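Local atomic coordinates of sensor histidine kinase CusS (PDB entry 5KU5), a protein that senses copper and silver ions in the periplasm of Escherichia coli and, in response, activates the regulator CusR by phosphorylation. Residues G66-I78 / E87-P99. Numbering follows the deposited sequence.
Sequences GAPDIREFTRDAI and EVYLLSGPTMMMP. With AG (silver ion), chain E.
Leu90 and Ile78 grip each other through two backbone bonds, the shorter from Leu90 N to Ile78 O at 2.7 Å and the return bond from Ile78 N to Leu90 O at 3.1 Å, which makes them a hydrogen-bonded antiparallel pair. Beside this pair, Ala77 CB rests on Leu91 CD2 (3.7 Å), and the same leucine branch reaches the carbonyl oxygen of Phe73. Farther along, Phe73 lies against the peptide that joins Gly93 to Pro94, a cis bond. The chi1 of Phe73, -67°, sets CG beside the backbone N, and one ring face then covers this peptide, with Pro94 N over the centre and Gly93 C displaced toward the rim. Pro94 CD makes a CH-pi contact 4.0 Å from the centroid of the Phe73 ring, and Pro94 CB touches Phe73 CE1 at 3.5 Å. Ile70 CG2 also meets Pro94 CD, and Pro68 slides past the same proline in the opposite direction, so that Pro94 meets four side chains of 66-78: Ala67, Pro68, Ile70 and Phe73. At the far end, a nearly straight bond (170°) runs from Met97 N to Gly66 O, 2.9 Å long, next to Ala67 CB, which packs against the Thr95 carbonyl. Met96 extends from here, CG anti to the backbone N (chi1 -175°), and places SD 2.5 Å from the silver ion; Met98 SD, on a bent chain, lies 2.6 Å from it. Ser47 O and His108 ND1 complete the site. The loop before strand 78-79 thus packs along 87-99, from the strand pairing to the two-methionine silver site of this periplasmic PDC-fold sensor domain.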
loop_
_atom_site.group_PDB
_atom_site.type_symbol
_atom_site.label_atom_id
_atom_site.label_comp_id
_atom_site.label_asym_id
_atom_site.label_seq_id
_atom_site.Cartn_x
_atom_site.Cartn_y
_atom_site.Cartn_z
ATOM N N GLY A 66 -8.307 0.628 -15.509
ATOM C CA GLY A 66 -7.867 -0.747 -15.767
ATOM C C GLY A 66 -8.955 -1.807 -15.881
ATOM O O GLY A 66 -8.682 -2.913 -16.347
ATOM N N ALA A 67 -10.178 -1.484 -15.450
ATOM C CA ALA A 67 -11.286 -2.440 -15.449
ATOM C C ALA A 67 -12.626 -1.753 -15.711
ATOM O O ALA A 67 -12.700 -0.523 -15.739
ATOM C CB ALA A 67 -11.331 -3.162 -14.110
ATOM N N PRO A 68 -13.692 -2.551 -15.906
ATOM C CA PRO A 68 -15.045 -2.000 -15.846
ATOM C C PRO A 68 -15.375 -1.414 -14.470
ATOM O O PRO A 68 -14.732 -1.761 -13.473
ATOM C CB PRO A 68 -15.935 -3.213 -16.136
ATOM C CG PRO A 68 -15.086 -4.121 -16.949
ATOM C CD PRO A 68 -13.683 -3.924 -16.448
ATOM N N ASP A 69 -16.365 -0.524 -14.444
ATOM C CA ASP A 69 -16.856 0.101 -13.213
ATOM C C ASP A 69 -17.278 -0.981 -12.216
ATOM O O ASP A 69 -18.132 -1.813 -12.533
ATOM C CB ASP A 69 -18.039 1.023 -13.556
ATOM C CG ASP A 69 -18.603 1.771 -12.349
ATOM O OD1 ASP A 69 -18.052 1.688 -11.230
ATOM O OD2 ASP A 69 -19.627 2.458 -12.535
ATOM N N ILE A 70 -16.666 -0.973 -11.026
ATOM C CA ILE A 70 -16.998 -1.957 -9.978
ATOM C C ILE A 70 -18.447 -1.874 -9.493
ATOM O O ILE A 70 -19.001 -2.888 -9.064
ATOM C CB ILE A 70 -16.031 -1.930 -8.757
ATOM C CG1 ILE A 70 -16.079 -0.591 -8.000
ATOM C CG2 ILE A 70 -14.615 -2.305 -9.192
ATOM C CD1 ILE A 70 -15.113 -0.511 -6.836
ATOM N N ARG A 71 -19.064 -0.695 -9.595
ATOM C CA ARG A 71 -20.484 -0.518 -9.242
ATOM C C ARG A 71 -21.446 -1.375 -10.073
ATOM O O ARG A 71 -22.561 -1.647 -9.626
ATOM C CB ARG A 71 -20.895 0.957 -9.324
ATOM C CG ARG A 71 -20.243 1.817 -8.250
ATOM C CD ARG A 71 -20.736 3.250 -8.285
ATOM N NE ARG A 71 -22.153 3.332 -7.911
ATOM C CZ ARG A 71 -23.140 3.855 -8.646
ATOM N NH1 ARG A 71 -22.927 4.400 -9.849
ATOM N NH2 ARG A 71 -24.378 3.847 -8.157
ATOM N N GLU A 72 -21.012 -1.808 -11.257
ATOM C CA GLU A 72 -21.763 -2.790 -12.054
ATOM C C GLU A 72 -21.794 -4.194 -11.425
ATOM O O GLU A 72 -22.602 -5.029 -11.829
ATOM C CB GLU A 72 -21.189 -2.897 -13.471
ATOM C CG GLU A 72 -21.194 -1.600 -14.269
ATOM C CD GLU A 72 -20.796 -1.786 -15.727
ATOM O OE1 GLU A 72 -20.633 -2.934 -16.182
ATOM O OE2 GLU A 72 -20.650 -0.767 -16.431
ATOM N N PHE A 73 -20.896 -4.453 -10.473
ATOM C CA PHE A 73 -20.848 -5.718 -9.736
ATOM C C PHE A 73 -21.438 -5.620 -8.325
ATOM O O PHE A 73 -21.393 -6.593 -7.573
ATOM C CB PHE A 73 -19.404 -6.230 -9.686
ATOM C CG PHE A 73 -18.873 -6.641 -11.031
ATOM C CD1 PHE A 73 -18.447 -5.684 -11.949
ATOM C CD2 PHE A 73 -18.817 -7.985 -11.392
ATOM C CE1 PHE A 73 -17.976 -6.058 -13.197
ATOM C CE2 PHE A 73 -18.340 -8.366 -12.638
ATOM C CZ PHE A 73 -17.918 -7.401 -13.542
ATOM N N THR A 74 -22.000 -4.461 -7.977
ATOM C CA THR A 74 -22.723 -4.282 -6.713
ATOM C C THR A 74 -23.891 -5.265 -6.587
ATOM O O THR A 74 -24.129 -5.793 -5.503
ATOM C CB THR A 74 -23.227 -2.826 -6.555
ATOM O OG1 THR A 74 -22.104 -1.944 -6.443
ATOM C CG2 THR A 74 -24.105 -2.652 -5.316
ATOM N N ARG A 75 -24.596 -5.524 -7.691
ATOM C CA ARG A 75 -25.738 -6.453 -7.688
ATOM C C ARG A 75 -25.381 -7.903 -7.309
ATOM O O ARG A 75 -26.234 -8.621 -6.789
ATOM C CB ARG A 75 -26.491 -6.416 -9.034
ATOM C CG ARG A 75 -25.753 -6.989 -10.245
ATOM C CD ARG A 75 -26.704 -7.179 -11.425
ATOM N NE ARG A 75 -26.113 -7.957 -12.520
ATOM C CZ ARG A 75 -25.352 -7.474 -13.510
ATOM N NH1 ARG A 75 -25.047 -6.177 -13.592
ATOM N NH2 ARG A 75 -24.884 -8.307 -14.438
ATOM N N ASP A 76 -24.138 -8.314 -7.577
ATOM C CA ASP A 76 -23.627 -9.656 -7.230
ATOM C C ASP A 76 -22.842 -9.714 -5.915
ATOM O O ASP A 76 -22.381 -10.789 -5.526
ATOM C CB ASP A 76 -22.710 -10.177 -8.353
ATOM C CG ASP A 76 -23.451 -10.443 -9.648
ATOM O OD1 ASP A 76 -24.675 -10.678 -9.611
ATOM O OD2 ASP A 76 -22.794 -10.433 -10.711
ATOM N N ALA A 77 -22.686 -8.578 -5.235
ATOM C CA ALA A 77 -21.887 -8.503 -4.007
ATOM C C ALA A 77 -22.435 -9.429 -2.917
ATOM O O ALA A 77 -23.649 -9.515 -2.727
ATOM C CB ALA A 77 -21.830 -7.068 -3.500
ATOM N N ILE A 78 -21.531 -10.124 -2.230
ATOM C CA ILE A 78 -21.873 -11.040 -1.140
ATOM C C ILE A 78 -21.278 -10.472 0.148
ATOM O O ILE A 78 -20.140 -10.001 0.129
ATOM C CB ILE A 78 -21.292 -12.452 -1.399
ATOM C CG1 ILE A 78 -21.857 -13.051 -2.699
ATOM C CG2 ILE A 78 -21.542 -13.387 -0.214
ATOM C CD1 ILE A 78 -23.360 -13.242 -2.722
ATOM N N GLU A 87 -19.716 -3.125 6.989
ATOM C CA GLU A 87 -20.324 -3.424 5.701
ATOM C C GLU A 87 -19.241 -3.666 4.634
ATOM O O GLU A 87 -18.953 -2.800 3.812
ATOM C CB GLU A 87 -21.254 -2.262 5.325
ATOM C CG GLU A 87 -22.384 -2.636 4.384
ATOM C CD GLU A 87 -23.051 -1.424 3.753
ATOM O OE1 GLU A 87 -23.133 -0.368 4.419
ATOM O OE2 GLU A 87 -23.498 -1.529 2.592
ATOM N N VAL A 88 -18.639 -4.856 4.683
ATOM C CA VAL A 88 -17.604 -5.283 3.733
ATOM C C VAL A 88 -18.193 -6.340 2.805
ATOM O O VAL A 88 -18.833 -7.282 3.270
ATOM C CB VAL A 88 -16.370 -5.881 4.449
ATOM C CG1 VAL A 88 -15.280 -6.245 3.443
ATOM C CG2 VAL A 88 -15.838 -4.916 5.500
ATOM N N TYR A 89 -17.961 -6.186 1.501
ATOM C CA TYR A 89 -18.497 -7.104 0.497
ATOM C C TYR A 89 -17.411 -7.841 -0.264
ATOM O O TYR A 89 -16.266 -7.395 -0.320
ATOM C CB TYR A 89 -19.377 -6.348 -0.490
ATOM C CG TYR A 89 -20.603 -5.763 0.159
ATOM C CD1 TYR A 89 -21.722 -6.553 0.423
ATOM C CD2 TYR A 89 -20.642 -4.424 0.529
ATOM C CE1 TYR A 89 -22.849 -6.020 1.029
ATOM C CE2 TYR A 89 -21.764 -3.883 1.130
ATOM C CZ TYR A 89 -22.864 -4.685 1.381
ATOM O OH TYR A 89 -23.977 -4.156 1.980
ATOM N N LEU A 90 -17.801 -8.971 -0.846
ATOM C CA LEU A 90 -16.951 -9.754 -1.723
ATOM C C LEU A 90 -17.486 -9.654 -3.150
ATOM O O LEU A 90 -18.660 -9.933 -3.392
ATOM C CB LEU A 90 -16.923 -11.213 -1.269
ATOM C CG LEU A 90 -16.302 -11.456 0.111
ATOM C CD1 LEU A 90 -16.581 -12.873 0.585
ATOM C CD2 LEU A 90 -14.804 -11.183 0.104
ATOM N N LEU A 91 -16.625 -9.229 -4.075
ATOM C CA LEU A 91 -16.926 -9.235 -5.504
ATOM C C LEU A 91 -16.090 -10.312 -6.184
ATOM O O LEU A 91 -14.895 -10.442 -5.897
ATOM C CB LEU A 91 -16.601 -7.878 -6.132
ATOM C CG LEU A 91 -17.133 -6.610 -5.465
ATOM C CD1 LEU A 91 -16.614 -5.390 -6.208
ATOM C CD2 LEU A 91 -18.653 -6.597 -5.416
ATOM N N SER A 92 -16.715 -11.076 -7.084
ATOM C CA SER A 92 -16.013 -12.068 -7.912
ATOM C C SER A 92 -15.710 -11.535 -9.327
ATOM O O SER A 92 -15.481 -12.306 -10.259
ATOM C CB SER A 92 -16.820 -13.366 -7.975
ATOM O OG SER A 92 -18.017 -13.194 -8.710
ATOM N N GLY A 93 -15.711 -10.211 -9.471
ATOM C CA GLY A 93 -15.296 -9.518 -10.691
ATOM C C GLY A 93 -15.331 -8.030 -10.389
ATOM O O GLY A 93 -15.757 -7.640 -9.300
ATOM N N PRO A 94 -14.892 -7.180 -11.333
ATOM C CA PRO A 94 -14.374 -7.475 -12.660
ATOM C C PRO A 94 -12.914 -7.907 -12.646
ATOM O O PRO A 94 -12.270 -7.921 -11.590
ATOM C CB PRO A 94 -14.493 -6.128 -13.374
ATOM C CG PRO A 94 -14.294 -5.125 -12.298
ATOM C CD PRO A 94 -14.865 -5.732 -11.048
ATOM N N THR A 95 -12.409 -8.247 -13.829
ATOM C CA THR A 95 -10.986 -8.472 -14.039
ATOM C C THR A 95 -10.302 -7.121 -14.289
ATOM O O THR A 95 -10.784 -6.312 -15.081
ATOM C CB THR A 95 -10.738 -9.419 -15.228
ATOM O OG1 THR A 95 -11.361 -10.683 -14.962
ATOM C CG2 THR A 95 -9.239 -9.635 -15.469
ATOM N N MET A 96 -9.193 -6.886 -13.592
ATOM C CA MET A 96 -8.361 -5.708 -13.809
ATOM C C MET A 96 -7.231 -6.091 -14.747
ATOM O O MET A 96 -6.530 -7.072 -14.492
ATOM C CB MET A 96 -7.781 -5.206 -12.485
ATOM C CG MET A 96 -6.989 -3.913 -12.607
ATOM S SD MET A 96 -6.373 -3.315 -11.025
ATOM C CE MET A 96 -5.262 -2.024 -11.585
ATOM N N MET A 97 -7.056 -5.316 -15.820
ATOM C CA MET A 97 -5.953 -5.524 -16.760
ATOM C C MET A 97 -4.638 -5.262 -16.034
ATOM O O MET A 97 -4.496 -4.245 -15.350
ATOM C CB MET A 97 -6.087 -4.592 -17.975
ATOM C CG MET A 97 -4.964 -4.694 -19.006
ATOM S SD MET A 97 -4.634 -6.374 -19.582
ATOM C CE MET A 97 -6.112 -6.712 -20.534
ATOM N N MET A 98 -3.690 -6.184 -16.176
ATOM C CA MET A 98 -2.383 -6.069 -15.538
ATOM C C MET A 98 -1.277 -6.325 -16.562
ATOM O O MET A 98 -1.494 -7.057 -17.534
ATOM C CB MET A 98 -2.283 -7.058 -14.371
ATOM C CG MET A 98 -3.210 -6.755 -13.200
ATOM S SD MET A 98 -2.822 -5.229 -12.326
ATOM C CE MET A 98 -1.364 -5.696 -11.399
ATOM N N PRO A 99 -0.092 -5.718 -16.354
ATOM C CA PRO A 99 0.988 -5.822 -17.334
ATOM C C PRO A 99 1.728 -7.153 -17.285
ATOM O O PRO A 99 1.603 -7.902 -16.316
ATOM C CB PRO A 99 1.929 -4.685 -16.924
ATOM C CG PRO A 99 1.763 -4.595 -15.450
ATOM C CD PRO A 99 0.318 -4.914 -15.183
HETATM AG AG AG E . -4.695 -5.071 -10.485
#